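PDB 6D4K: probable L,D-transpeptidase 3 from Mycobacterium tuberculosis, which probably acts as an L,D-transpeptidase in cell-wall biogenesis, does not form 3->3 peptidoglycan cross-links from tetrapeptide donors, and may attach proteins to peptidoglycan. Local coordinates for residues 47-52 / 84-89; 179-184 / 203-208; 118-123 / 256-261; 72-77 / 92-97. All coordinates share one frame; numbering follows the deposited sequence.

In the fold
Interactions 1 and 4 belong to the N-terminal bacterial Ig domain, interactions 2 and 3 to the L,D-transpeptidase catalytic domain. Interaction 1 joins strands 45-49 and 85-90 in a four-stranded antiparallel sheet; interaction 4, its centre 20 Å from that of interaction 1, touches it where Lys77 meets Val89 on neighbouring strands 76-80 and 85-90. Their segments alternate along the chain. Interaction 3 pairs strand 117-122 with the C-terminal strand 256-260 and encloses, along the chain, interaction 2, its centre about 20 Å away; the 172-180/207-209 half shares that sheet, and past the corner 183-186 pairs with 201-204 as a separate two-stranded sheet. The domains meet where Phe93 of interaction 4 packs on Pro256, Ile258 and Val118.

Interaction 1 (47-52 / 84-89); sequences VTFSAP and DVVQWV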
loop_
_atom_site.group_PDB
_atom_site.type_symbol
_atom_site.label_atom_id
_atom_site.label_comp_id
_atom_site.label_asym_id
_atom_site.label_seq_id
_atom_site.Cartn_x
_atom_site.Cartn_y
_atom_site.Cartn_z
ATOM N N VAL A 47 -6.906 -11.746 10.834
ATOM C CA VAL A 47 -7.655 -12.517 11.811
ATOM C C VAL A 47 -7.450 -11.862 13.179
ATOM O O VAL A 47 -6.317 -11.752 13.657
ATOM C CB VAL A 47 -7.200 -13.986 11.833
ATOM C CG1 VAL A 47 -8.029 -14.754 12.856
ATOM C CG2 VAL A 47 -7.294 -14.626 10.421
ATOM N N THR A 48 -8.541 -11.417 13.801
ATOM C CA THR A 48 -8.496 -10.776 15.113
ATOM C C THR A 48 -9.046 -11.750 16.142
ATOM O O THR A 48 -10.169 -12.249 15.995
ATOM C CB THR A 48 -9.315 -9.485 15.114
ATOM O OG1 THR A 48 -8.723 -8.560 14.196
ATOM C CG2 THR A 48 -9.344 -8.871 16.525
ATOM N N PHE A 49 -8.251 -12.021 17.169
ATOM C CA PHE A 49 -8.623 -12.961 18.215
ATOM C C PHE A 49 -9.368 -12.272 19.354
ATOM O O PHE A 49 -9.169 -11.088 19.627
ATOM C CB PHE A 49 -7.390 -13.679 18.765
ATOM C CG PHE A 49 -6.733 -14.582 17.765
ATOM C CD1 PHE A 49 -7.217 -15.865 17.575
ATOM C CD2 PHE A 49 -5.648 -14.150 17.026
ATOM C CE1 PHE A 49 -6.615 -16.731 16.661
ATOM C CE2 PHE A 49 -5.038 -15.001 16.082
ATOM C CZ PHE A 49 -5.522 -16.293 15.917
ATOM N N SER A 50 -10.232 -13.029 20.033
ATOM C CA SER A 50 -10.995 -12.445 21.135
ATOM C C SER A 50 -10.099 -12.069 22.306
ATOM O O SER A 50 -10.435 -11.153 23.058
ATOM C CB SER A 50 -12.127 -13.380 21.571
ATOM O OG SER A 50 -13.121 -13.442 20.569
ATOM N N ALA A 51 -8.963 -12.741 22.474
ATOM C CA ALA A 51 -8.029 -12.408 23.541
ATOM C C ALA A 51 -6.593 -12.545 23.048
ATOM O O ALA A 51 -6.320 -13.338 22.143
ATOM C CB ALA A 51 -8.219 -13.305 24.773
ATOM N N PRO A 52 -5.669 -11.791 23.628
ATOM C CA PRO A 52 -4.263 -11.898 23.215
ATOM C C PRO A 52 -3.708 -13.303 23.377
ATOM O O PRO A 52 -4.021 -14.025 24.328
ATOM C CB PRO A 52 -3.550 -10.917 24.155
ATOM C CG PRO A 52 -4.597 -9.917 24.497
ATOM C CD PRO A 52 -5.878 -10.688 24.585
ATOM N N ASP A 84 -3.043 -10.225 19.462
ATOM C CA ASP A 84 -4.379 -10.692 19.123
ATOM C C ASP A 84 -4.732 -10.495 17.658
ATOM O O ASP A 84 -5.919 -10.570 17.308
ATOM C CB ASP A 84 -5.435 -10.017 20.009
ATOM C CG ASP A 84 -5.443 -8.497 19.871
ATOM O OD1 ASP A 84 -6.367 -7.857 20.425
ATOM O OD2 ASP A 84 -4.535 -7.937 19.222
ATOM N N VAL A 85 -3.755 -10.202 16.795
ATOM C CA VAL A 85 -4.021 -10.013 15.372
ATOM C C VAL A 85 -2.939 -10.717 14.574
ATOM O O VAL A 85 -1.757 -10.373 14.684
ATOM C CB VAL A 85 -4.102 -8.536 14.958
ATOM C CG1 VAL A 85 -4.302 -8.439 13.438
ATOM C CG2 VAL A 85 -5.248 -7.827 15.699
ATOM N N VAL A 86 -3.338 -11.673 13.740
ATOM C CA VAL A 86 -2.424 -12.283 12.780
ATOM C C VAL A 86 -2.975 -12.036 11.383
ATOM O O VAL A 86 -4.179 -12.167 11.144
ATOM C CB VAL A 86 -2.139 -13.787 13.046
ATOM C CG1 VAL A 86 -3.370 -14.668 12.790
ATOM C CG2 VAL A 86 -0.926 -14.273 12.240
ATOM N N GLN A 87 -2.109 -11.649 10.462
ATOM C CA GLN A 87 -2.539 -11.489 9.086
ATOM C C GLN A 87 -1.884 -12.541 8.213
ATOM O O GLN A 87 -0.745 -12.953 8.459
ATOM C CB GLN A 87 -2.262 -10.093 8.533
ATOM C CG GLN A 87 -0.852 -9.781 8.144
ATOM C CD GLN A 87 -0.762 -8.434 7.488
ATOM O OE1 GLN A 87 -1.775 -7.753 7.324
ATOM N NE2 GLN A 87 0.446 -8.021 7.136
ATOM N N TRP A 88 -2.622 -12.981 7.211
ATOM C CA TRP A 88 -2.149 -13.983 6.266
ATOM C C TRP A 88 -1.949 -13.250 4.949
ATOM O O TRP A 88 -2.907 -12.731 4.368
ATOM C CB TRP A 88 -3.194 -15.082 6.173
ATOM C CG TRP A 88 -2.841 -16.258 5.331
ATOM C CD1 TRP A 88 -2.153 -17.382 5.719
ATOM C CD2 TRP A 88 -3.223 -16.474 3.971
ATOM N NE1 TRP A 88 -2.077 -18.279 4.668
ATOM C CE2 TRP A 88 -2.717 -17.735 3.583
ATOM C CE3 TRP A 88 -3.924 -15.712 3.031
ATOM C CZ2 TRP A 88 -2.924 -18.254 2.310
ATOM C CZ3 TRP A 88 -4.112 -16.227 1.763
ATOM C CH2 TRP A 88 -3.611 -17.490 1.413
ATOM N N VAL A 89 -0.701 -13.176 4.509
ATOM C CA VAL A 89 -0.307 -12.406 3.333
ATOM C C VAL A 89 -0.256 -13.364 2.151
ATOM O O VAL A 89 0.579 -14.283 2.151
ATOM C CB VAL A 89 1.064 -11.751 3.564
ATOM C CG1 VAL A 89 1.537 -11.018 2.312
ATOM C CG2 VAL A 89 1.003 -10.831 4.794
HETATM O O HOH W 1 -7.845 -9.339 22.034
#
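Val47 and Val86 face each other as a hydrogen-bonded pair in the antiparallel sheet of the Ig-like domain, where strand 45-49 runs beside strand 85-90. Val47 N donates to Val86 O at 2.8 Å, almost straight (167°), and Val86 N returns a bond to Val47 O. On this buried face, CG1 of Val86 sits between its own backbone N and carbonyl carbon (chi1 69°), directed at the neighbouring strand, where it touches both Val47 CB and the Phe49 ring. The aromatic contact is oblique: CE2 of Phe49 comes within 3.7 Å of Val86 CG1. Val47 CG1 lies over one face of the same ring, near its rim, while the backbone of Asp84 meets the ring at its edge, so the phenyl group is packed from more than one direction. Val66 also contacts it.

On the other face Thr48 and Val85 form the non-hydrogen-bonded pair. Their side chains lie alongside and point the same way, with Thr48 OG1 3.9 Å from Val85 CG2; Ser30 of the adjoining strand also touches Thr48. Where the chain leaves the sheet, Phe49 N binds Asp84 O at 2.8 Å, and Pro52 CA rests against Asp84 CB at 3.9 Å. Beside the Asp84 carboxylate, the oxygen of water 1 stands 2.6 Å from Asp84 OD1.

Interaction 2 (179-184 / 203-208); sequences KERSVI and SVDYAV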
loop_
_atom_site.group_PDB
_atom_site.type_symbol
_atom_site.label_atom_id
_atom_site.label_comp_id
_atom_site.label_asym_id
_atom_site.label_seq_id
_atom_site.Cartn_x
_atom_site.Cartn_y
_atom_site.Cartn_z
ATOM N N LYS A 179 -6.236 5.218 2.596
ATOM C CA LYS A 179 -6.288 6.375 1.706
ATOM C C LYS A 179 -6.877 7.519 2.515
ATOM O O LYS A 179 -7.918 7.347 3.156
ATOM C CB LYS A 179 -7.210 6.122 0.477
ATOM C CG LYS A 179 -6.604 5.360 -0.688
ATOM C CD LYS A 179 -7.693 4.769 -1.559
ATOM C CE LYS A 179 -8.670 5.800 -2.109
ATOM N NZ LYS A 179 -9.290 5.266 -3.355
ATOM N N GLU A 180 -6.247 8.689 2.448
ATOM C CA GLU A 180 -6.716 9.831 3.219
ATOM C C GLU A 180 -6.424 11.125 2.476
ATOM O O GLU A 180 -5.474 11.211 1.703
ATOM C CB GLU A 180 -6.041 9.867 4.594
ATOM C CG GLU A 180 -7.030 9.919 5.729
ATOM C CD GLU A 180 -6.380 10.177 7.062
ATOM O OE1 GLU A 180 -6.935 10.991 7.832
ATOM O OE2 GLU A 180 -5.320 9.571 7.338
ATOM N N ARG A 181 -7.237 12.147 2.754
ATOM C CA ARG A 181 -7.070 13.486 2.203
ATOM C C ARG A 181 -6.578 14.447 3.274
ATOM O O ARG A 181 -6.889 14.295 4.459
ATOM C CB ARG A 181 -8.394 14.013 1.655
ATOM C CG ARG A 181 -8.999 13.160 0.560
ATOM C CD ARG A 181 -8.225 13.308 -0.735
ATOM N NE ARG A 181 -8.018 14.707 -1.097
ATOM C CZ ARG A 181 -8.858 15.420 -1.842
ATOM N NH1 ARG A 181 -9.973 14.870 -2.295
ATOM N NH2 ARG A 181 -8.586 16.687 -2.123
ATOM N N SER A 182 -5.811 15.446 2.833
ATOM C CA SER A 182 -5.393 16.569 3.672
ATOM C C SER A 182 -4.843 16.108 5.020
ATOM O O SER A 182 -5.164 16.659 6.078
ATOM C CB SER A 182 -6.515 17.597 3.835
ATOM O OG SER A 182 -6.860 18.175 2.586
ATOM N N VAL A 183 -4.009 15.083 4.985
ATOM C CA VAL A 183 -3.454 14.538 6.217
ATOM C C VAL A 183 -2.157 15.263 6.553
ATOM O O VAL A 183 -1.368 15.624 5.670
ATOM C CB VAL A 183 -3.281 13.009 6.133
ATOM C CG1 VAL A 183 -2.149 12.638 5.200
ATOM C CG2 VAL A 183 -3.058 12.430 7.520
ATOM N N ILE A 184 -1.950 15.503 7.840
ATOM C CA ILE A 184 -0.744 16.179 8.304
ATOM C C ILE A 184 0.366 15.146 8.406
ATOM O O ILE A 184 0.218 14.123 9.085
ATOM C CB ILE A 184 -0.980 16.872 9.653
ATOM C CG1 ILE A 184 -2.023 17.984 9.508
ATOM C CG2 ILE A 184 0.330 17.424 10.204
ATOM C CD1 ILE A 184 -1.646 19.047 8.501
ATOM N N SER A 203 1.090 19.440 5.043
ATOM C CA SER A 203 -0.267 18.989 4.782
ATOM C C SER A 203 -0.267 18.361 3.397
ATOM O O SER A 203 0.076 19.025 2.412
ATOM C CB SER A 203 -1.259 20.144 4.840
ATOM O OG SER A 203 -2.577 19.661 4.647
ATOM N N VAL A 204 -0.632 17.086 3.330
ATOM C CA VAL A 204 -0.505 16.279 2.124
ATOM C C VAL A 204 -1.904 16.045 1.570
ATOM O O VAL A 204 -2.769 15.500 2.266
ATOM C CB VAL A 204 0.216 14.957 2.416
ATOM C CG1 VAL A 204 0.191 14.065 1.198
ATOM C CG2 VAL A 204 1.651 15.231 2.859
ATOM N N ASP A 205 -2.113 16.437 0.311
ATOM C CA ASP A 205 -3.459 16.471 -0.257
ATOM C C ASP A 205 -4.025 15.068 -0.447
ATOM O O ASP A 205 -5.118 14.755 0.042
ATOM C CB ASP A 205 -3.437 17.228 -1.583
ATOM C CG ASP A 205 -4.776 17.848 -1.922
ATOM O OD1 ASP A 205 -5.803 17.421 -1.351
ATOM O OD2 ASP A 205 -4.796 18.778 -2.756
ATOM N N TYR A 206 -3.312 14.217 -1.185
ATOM C CA TYR A 206 -3.711 12.837 -1.417
ATOM C C TYR A 206 -2.641 11.950 -0.803
ATOM O O TYR A 206 -1.451 12.152 -1.063
ATOM C CB TYR A 206 -3.837 12.539 -2.921
ATOM C CG TYR A 206 -4.889 13.364 -3.616
ATOM C CD1 TYR A 206 -6.197 12.914 -3.720
ATOM C CD2 TYR A 206 -4.581 14.611 -4.148
ATOM C CE1 TYR A 206 -7.169 13.674 -4.340
ATOM C CE2 TYR A 206 -5.548 15.381 -4.773
ATOM C CZ TYR A 206 -6.839 14.909 -4.867
ATOM O OH TYR A 206 -7.802 15.675 -5.491
ATOM N N ALA A 207 -3.053 10.983 0.014
ATOM C CA ALA A 207 -2.097 10.174 0.763
ATOM C C ALA A 207 -2.532 8.717 0.745
ATOM O O ALA A 207 -3.578 8.373 1.305
ATOM C CB ALA A 207 -1.963 10.676 2.200
ATOM N N VAL A 208 -1.714 7.868 0.120
ATOM C CA VAL A 208 -1.951 6.431 0.019
ATOM C C VAL A 208 -0.913 5.764 0.917
ATOM O O VAL A 208 0.275 5.738 0.583
ATOM C CB VAL A 208 -1.823 5.946 -1.435
ATOM C CG1 VAL A 208 -2.115 4.464 -1.533
ATOM C CG2 VAL A 208 -2.737 6.749 -2.360
#
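Ser182 and Val183 both face Val204, making a G1 beta bulge where two antiparallel strands turn a corner together in the catalytic domain. Backbone bonds flank the corner: Glu180 and Ala207 exchange two on one side, while on the other Val204 N donates to Val183 O at 2.9 Å and the return bond from Val183 N is weak. At the corner itself Asp205 O accepts both Ser182 N and Arg181 NE, which approach from opposite faces of its carbonyl plane.

The charged contacts centre on Arg181. Bends at chi2 and chi3 (-73° and -50°) fold its chain back over the partner strand, and NH2 makes a salt bridge to Asp205 OD1 on the carboxylate's syn side. Arg241 binds the other carboxylate oxygen. The guanidinium also stacks on the Tyr206 ring, planes 17° apart, in an off-centre cation-pi contact, and Tyr248 meets that ring edge-to-face.

Apolar packing occupies the other face, where Val183 CG1 touches Ala207 CB at 3.6 Å. Val204 reaches the strand carrying His218, the predicted proton donor/acceptor. In the stack, the ring carbon Tyr206 CE1 lies over the centre of the guanidinium, 3.5 Å from Arg181 CZ.

Interaction 3 (118-123 / 256-261); sequences VGVASI and PVIVQE
Val118 meets the C-terminal strand with both methyls: CG2 lies 3.8 Å from Pro256 CG, the two side chains crossing at about a right angle, while CG1 is 3.8 Å from Ile258 CD1. Farther along this face Val120 CG1 rests against the Gln260 amide, 3.7 Å from Gln260 CD. CG of Gln260 lies between its backbone N and carbonyl carbon (chi1 68°) and the chain is extended beyond, carrying the amide across to the valine. On the other face Ala121 CB packs on Val259 CG2; just past the strand, Ile123 CD1 crosses to Val259 CG1 at 4.0 Å.

Five backbone bonds hold these side chains in parallel register. Ala121 N to Ile258 O is the shortest, at 2.7 Å, and Ile123 N to Gln260 O carries the pairing one residue past the first strand. Water 2 lies between Ser122 OG and Gln260 NE2, its bond to the amide weak.

Farther out, strand 127-132 flanks residues 118-122 and strand 172-180 flanks residues 256-260, with Ile237 touching both Ala121 and Val259. The C-terminal strand is thus an inner strand of the catalytic sheet: main-chain bonds set its pairing whatever the side chains, and valine, isoleucine, alanine and proline contacts add apolar packing.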
loop_
_atom_site.group_PDB
_atom_site.type_symbol
_atom_site.label_atom_id
_atom_site.label_comp_id
_atom_site.label_asym_id
_atom_site.label_seq_id
_atom_site.Cartn_x
_atom_site.Cartn_y
_atom_site.Cartn_z
ATOM N N VAL A 118 -2.066 -1.751 -9.908
ATOM C CA VAL A 118 -0.718 -2.056 -9.453
ATOM C C VAL A 118 0.159 -0.844 -9.704
ATOM O O VAL A 118 0.170 -0.305 -10.818
ATOM C CB VAL A 118 -0.143 -3.278 -10.195
ATOM C CG1 VAL A 118 1.263 -3.588 -9.714
ATOM C CG2 VAL A 118 -1.059 -4.497 -10.067
ATOM N N GLY A 119 0.909 -0.436 -8.686
ATOM C CA GLY A 119 1.861 0.644 -8.835
ATOM C C GLY A 119 3.275 0.162 -8.595
ATOM O O GLY A 119 3.537 -0.508 -7.592
ATOM N N VAL A 120 4.192 0.469 -9.510
ATOM C CA VAL A 120 5.585 0.037 -9.403
ATOM C C VAL A 120 6.471 1.272 -9.358
ATOM O O VAL A 120 6.507 2.051 -10.318
ATOM C CB VAL A 120 5.990 -0.894 -10.557
ATOM C CG1 VAL A 120 7.447 -1.318 -10.403
ATOM C CG2 VAL A 120 5.083 -2.111 -10.601
ATOM N N ALA A 121 7.188 1.445 -8.253
ATOM C CA ALA A 121 8.132 2.543 -8.093
ATOM C C ALA A 121 9.529 2.053 -8.438
ATOM O O ALA A 121 9.974 1.021 -7.924
ATOM C CB ALA A 121 8.124 3.059 -6.656
ATOM N N SER A 122 10.223 2.796 -9.296
ATOM C CA SER A 122 11.589 2.478 -9.690
ATOM C C SER A 122 12.498 3.574 -9.154
ATOM O O SER A 122 12.432 4.721 -9.610
ATOM C CB SER A 122 11.708 2.380 -11.206
ATOM O OG SER A 122 13.069 2.283 -11.577
ATOM N N ILE A 123 13.351 3.212 -8.194
ATOM C CA ILE A 123 14.249 4.183 -7.574
ATOM C C ILE A 123 15.209 4.764 -8.605
ATOM O O ILE A 123 15.468 5.974 -8.623
ATOM C CB ILE A 123 14.985 3.532 -6.387
ATOM C CG1 ILE A 123 13.989 3.161 -5.286
ATOM C CG2 ILE A 123 16.069 4.455 -5.851
ATOM C CD1 ILE A 123 14.536 2.188 -4.270
ATOM N N PRO A 256 -1.629 -3.747 -4.588
ATOM C CA PRO A 256 -0.189 -3.860 -4.357
ATOM C C PRO A 256 0.598 -2.671 -4.881
ATOM O O PRO A 256 0.274 -2.053 -5.903
ATOM C CB PRO A 256 0.183 -5.124 -5.149
ATOM C CG PRO A 256 -0.807 -5.153 -6.292
ATOM C CD PRO A 256 -2.087 -4.574 -5.709
ATOM N N VAL A 257 1.658 -2.363 -4.142
ATOM C CA VAL A 257 2.651 -1.371 -4.539
ATOM C C VAL A 257 4.010 -2.034 -4.426
ATOM O O VAL A 257 4.359 -2.564 -3.364
ATOM C CB VAL A 257 2.591 -0.103 -3.672
ATOM C CG1 VAL A 257 3.734 0.855 -4.020
ATOM C CG2 VAL A 257 1.243 0.579 -3.861
ATOM N N ILE A 258 4.768 -2.025 -5.516
ATOM C CA ILE A 258 6.082 -2.642 -5.561
ATOM C C ILE A 258 7.125 -1.539 -5.661
ATOM O O ILE A 258 6.984 -0.610 -6.465
ATOM C CB ILE A 258 6.183 -3.631 -6.735
ATOM C CG1 ILE A 258 5.214 -4.798 -6.513
ATOM C CG2 ILE A 258 7.612 -4.144 -6.887
ATOM C CD1 ILE A 258 4.116 -4.903 -7.541
ATOM N N VAL A 259 8.156 -1.625 -4.827
ATOM C CA VAL A 259 9.302 -0.731 -4.889
ATOM C C VAL A 259 10.499 -1.562 -5.312
ATOM O O VAL A 259 10.799 -2.590 -4.693
ATOM C CB VAL A 259 9.563 -0.043 -3.538
ATOM C CG1 VAL A 259 10.844 0.795 -3.606
ATOM C CG2 VAL A 259 8.367 0.813 -3.142
ATOM N N GLN A 260 11.178 -1.127 -6.369
ATOM C CA GLN A 260 12.334 -1.853 -6.873
ATOM C C GLN A 260 13.440 -0.876 -7.235
ATOM O O GLN A 260 13.210 0.318 -7.448
ATOM C CB GLN A 260 11.954 -2.703 -8.087
ATOM C CG GLN A 260 11.597 -1.882 -9.303
ATOM C CD GLN A 260 10.916 -2.702 -10.377
ATOM O OE1 GLN A 260 10.431 -3.804 -10.119
ATOM N NE2 GLN A 260 10.896 -2.178 -11.598
ATOM N N GLU A 261 14.659 -1.408 -7.295
ATOM C CA GLU A 261 15.820 -0.637 -7.719
ATOM C C GLU A 261 15.745 -0.368 -9.220
ATOM O O GLU A 261 15.738 0.785 -9.643
ATOM C CB GLU A 261 17.127 -1.365 -7.373
ATOM C CG GLU A 261 17.107 -2.099 -6.043
ATOM C CD GLU A 261 17.761 -1.301 -4.923
ATOM O OE1 GLU A 261 18.056 -0.110 -5.129
ATOM O OE2 GLU A 261 17.995 -1.870 -3.844
HETATM O O HOH W 2 13.864 -0.583 -11.710
#

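Interaction 4 (72-77 / 92-97); sequences PAMTGK and RFWPAH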
loop_
_atom_site.group_PDB
_atom_site.type_symbol
_atom_site.label_atom_id
_atom_site.label_comp_id
_atom_site.label_asym_id
_atom_site.label_seq_id
_atom_site.Cartn_x
_atom_site.Cartn_y
_atom_site.Cartn_z
ATOM N N PRO A 72 -10.229 -19.177 -5.450
ATOM C CA PRO A 72 -9.211 -20.158 -5.847
ATOM C C PRO A 72 -8.151 -20.382 -4.772
ATOM O O PRO A 72 -7.935 -19.505 -3.936
ATOM C CB PRO A 72 -8.549 -19.485 -7.055
ATOM C CG PRO A 72 -8.723 -18.028 -6.800
ATOM C CD PRO A 72 -10.101 -17.930 -6.228
ATOM N N ALA A 73 -7.488 -21.536 -4.814
ATOM C CA ALA A 73 -6.447 -21.840 -3.845
ATOM C C ALA A 73 -5.326 -20.811 -3.934
ATOM O O ALA A 73 -5.007 -20.302 -5.015
ATOM C CB ALA A 73 -5.882 -23.243 -4.112
ATOM N N MET A 74 -4.734 -20.499 -2.785
ATOM C CA MET A 74 -3.696 -19.482 -2.675
ATOM C C MET A 74 -2.798 -19.896 -1.519
ATOM O O MET A 74 -3.300 -20.290 -0.460
ATOM C CB MET A 74 -4.333 -18.114 -2.375
ATOM C CG MET A 74 -3.329 -16.986 -2.121
ATOM S SD MET A 74 -2.364 -16.517 -3.567
ATOM C CE MET A 74 -3.619 -15.638 -4.503
ATOM N N THR A 75 -1.486 -19.833 -1.727
ATOM C CA THR A 75 -0.528 -19.969 -0.640
ATOM C C THR A 75 -0.233 -18.596 -0.026
ATOM O O THR A 75 -0.389 -17.556 -0.670
ATOM C CB THR A 75 0.771 -20.620 -1.139
ATOM O OG1 THR A 75 1.369 -19.774 -2.126
ATOM C CG2 THR A 75 0.506 -22.008 -1.734
ATOM N N GLY A 76 0.181 -18.605 1.242
ATOM C CA GLY A 76 0.477 -17.372 1.941
ATOM C C GLY A 76 1.285 -17.604 3.198
ATOM O O GLY A 76 1.691 -18.724 3.513
ATOM N N LYS A 77 1.538 -16.512 3.910
ATOM C CA LYS A 77 2.378 -16.557 5.099
ATOM C C LYS A 77 1.744 -15.733 6.213
ATOM O O LYS A 77 1.246 -14.636 5.966
ATOM C CB LYS A 77 3.776 -16.002 4.796
ATOM C CG LYS A 77 4.596 -16.858 3.839
ATOM C CD LYS A 77 5.801 -16.096 3.303
ATOM C CE LYS A 77 6.653 -16.980 2.405
ATOM N NZ LYS A 77 5.923 -17.297 1.155
ATOM N N ARG A 92 0.648 -14.457 -3.914
ATOM C CA ARG A 92 0.337 -13.979 -5.252
ATOM C C ARG A 92 -0.849 -13.039 -5.133
ATOM O O ARG A 92 -1.481 -12.963 -4.080
ATOM C CB ARG A 92 -0.008 -15.156 -6.195
ATOM C CG ARG A 92 0.817 -16.431 -5.979
ATOM C CD ARG A 92 0.425 -17.502 -6.967
ATOM N NE ARG A 92 -1.012 -17.761 -6.967
ATOM C CZ ARG A 92 -1.608 -18.772 -6.343
ATOM N NH1 ARG A 92 -0.899 -19.661 -5.654
ATOM N NH2 ARG A 92 -2.928 -18.904 -6.429
ATOM N N PHE A 93 -1.160 -12.328 -6.207
ATOM C CA PHE A 93 -2.346 -11.485 -6.222
ATOM C C PHE A 93 -3.594 -12.336 -6.421
ATOM O O PHE A 93 -3.585 -13.307 -7.188
ATOM C CB PHE A 93 -2.267 -10.467 -7.362
ATOM C CG PHE A 93 -1.085 -9.539 -7.276
ATOM C CD1 PHE A 93 -0.428 -9.327 -6.074
ATOM C CD2 PHE A 93 -0.619 -8.892 -8.411
ATOM C CE1 PHE A 93 0.667 -8.475 -6.004
ATOM C CE2 PHE A 93 0.476 -8.040 -8.349
ATOM C CZ PHE A 93 1.122 -7.836 -7.144
ATOM N N TRP A 94 -4.672 -11.967 -5.731
ATOM C CA TRP A 94 -5.980 -12.523 -6.021
ATOM C C TRP A 94 -6.355 -12.182 -7.462
ATOM O O TRP A 94 -5.943 -11.141 -7.983
ATOM C CB TRP A 94 -7.031 -11.891 -5.098
ATOM C CG TRP A 94 -6.774 -12.052 -3.647
ATOM C CD1 TRP A 94 -6.489 -11.054 -2.752
ATOM C CD2 TRP A 94 -6.803 -13.272 -2.892
ATOM N NE1 TRP A 94 -6.314 -11.586 -1.496
ATOM C CE2 TRP A 94 -6.526 -12.937 -1.545
ATOM C CE3 TRP A 94 -7.064 -14.609 -3.220
ATOM C CZ2 TRP A 94 -6.456 -13.903 -0.535
ATOM C CZ3 TRP A 94 -7.000 -15.566 -2.220
ATOM C CH2 TRP A 94 -6.713 -15.201 -0.885
ATOM N N PRO A 95 -7.195 -12.999 -8.102
ATOM C CA PRO A 95 -7.741 -12.593 -9.405
ATOM C C PRO A 95 -8.609 -11.355 -9.231
ATOM O O PRO A 95 -9.327 -11.221 -8.237
ATOM C CB PRO A 95 -8.572 -13.808 -9.843
ATOM C CG PRO A 95 -8.940 -14.497 -8.575
ATOM C CD PRO A 95 -7.813 -14.242 -7.598
ATOM N N ALA A 96 -8.511 -10.441 -10.193
ATOM C CA ALA A 96 -9.308 -9.224 -10.202
ATOM C C ALA A 96 -10.754 -9.527 -10.589
ATOM O O ALA A 96 -11.064 -10.563 -11.188
ATOM C CB ALA A 96 -8.725 -8.217 -11.195
ATOM N N HIS A 97 -11.649 -8.597 -10.243
ATOM C CA HIS A 97 -13.051 -8.657 -10.679
ATOM C C HIS A 97 -13.710 -9.987 -10.326
ATOM O O HIS A 97 -14.524 -10.523 -11.081
ATOM C CB HIS A 97 -13.173 -8.378 -12.176
ATOM C CG HIS A 97 -12.554 -7.089 -12.598
ATOM N ND1 HIS A 97 -13.120 -5.870 -12.295
ATOM C CD2 HIS A 97 -11.443 -6.819 -13.322
ATOM C CE1 HIS A 97 -12.379 -4.903 -12.798
ATOM N NE2 HIS A 97 -11.357 -5.451 -13.435
HETATM O O HOH W 3 1.729 -19.822 -4.948
#
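The stretches 72-75 and 92-95 run nearly antiparallel (170°) without pairing as strands, the CA atoms of Met74 and Arg92 staying 7.3 Å apart, and side chains bridge these two loops of the Ig-like domain. Met74 carries the largest share of the contact. CG stands anti to the backbone N (chi1 175°) and bends at chi2 and chi3 curl the thioether back, setting SD over the centre of the Arg92 guanidinium, 3.7 Å from Arg92 CZ. Met74 and Arg92 run alongside each other, pointing opposite ways. On another side Met74 makes a Met-aromatic contact with Trp94: the sulfur lies over the six-membered ring but well off it, 5.2 Å from the centroid, while CE lies over the indole nearer its rim and Met74 CB touches Trp94 CZ3 at 3.7 Å. The indole is held in turn by its NE1 bond to His43 O and by an edge-to-face contact with Phe111.

At the far end Pro72, which follows a cis peptide bond, meets Pro95 with CG to CG at 4.0 Å. Thr75 OG1 binds Asp91 and also accepts from water 3, which itself accepts from Arg92 NH1. Thr75 N is buried with no partner. The guanidinium is fixed in its own plane by that water and by Arg92 NH2, which binds a lone pair of Ala73 O at 2.9 Å.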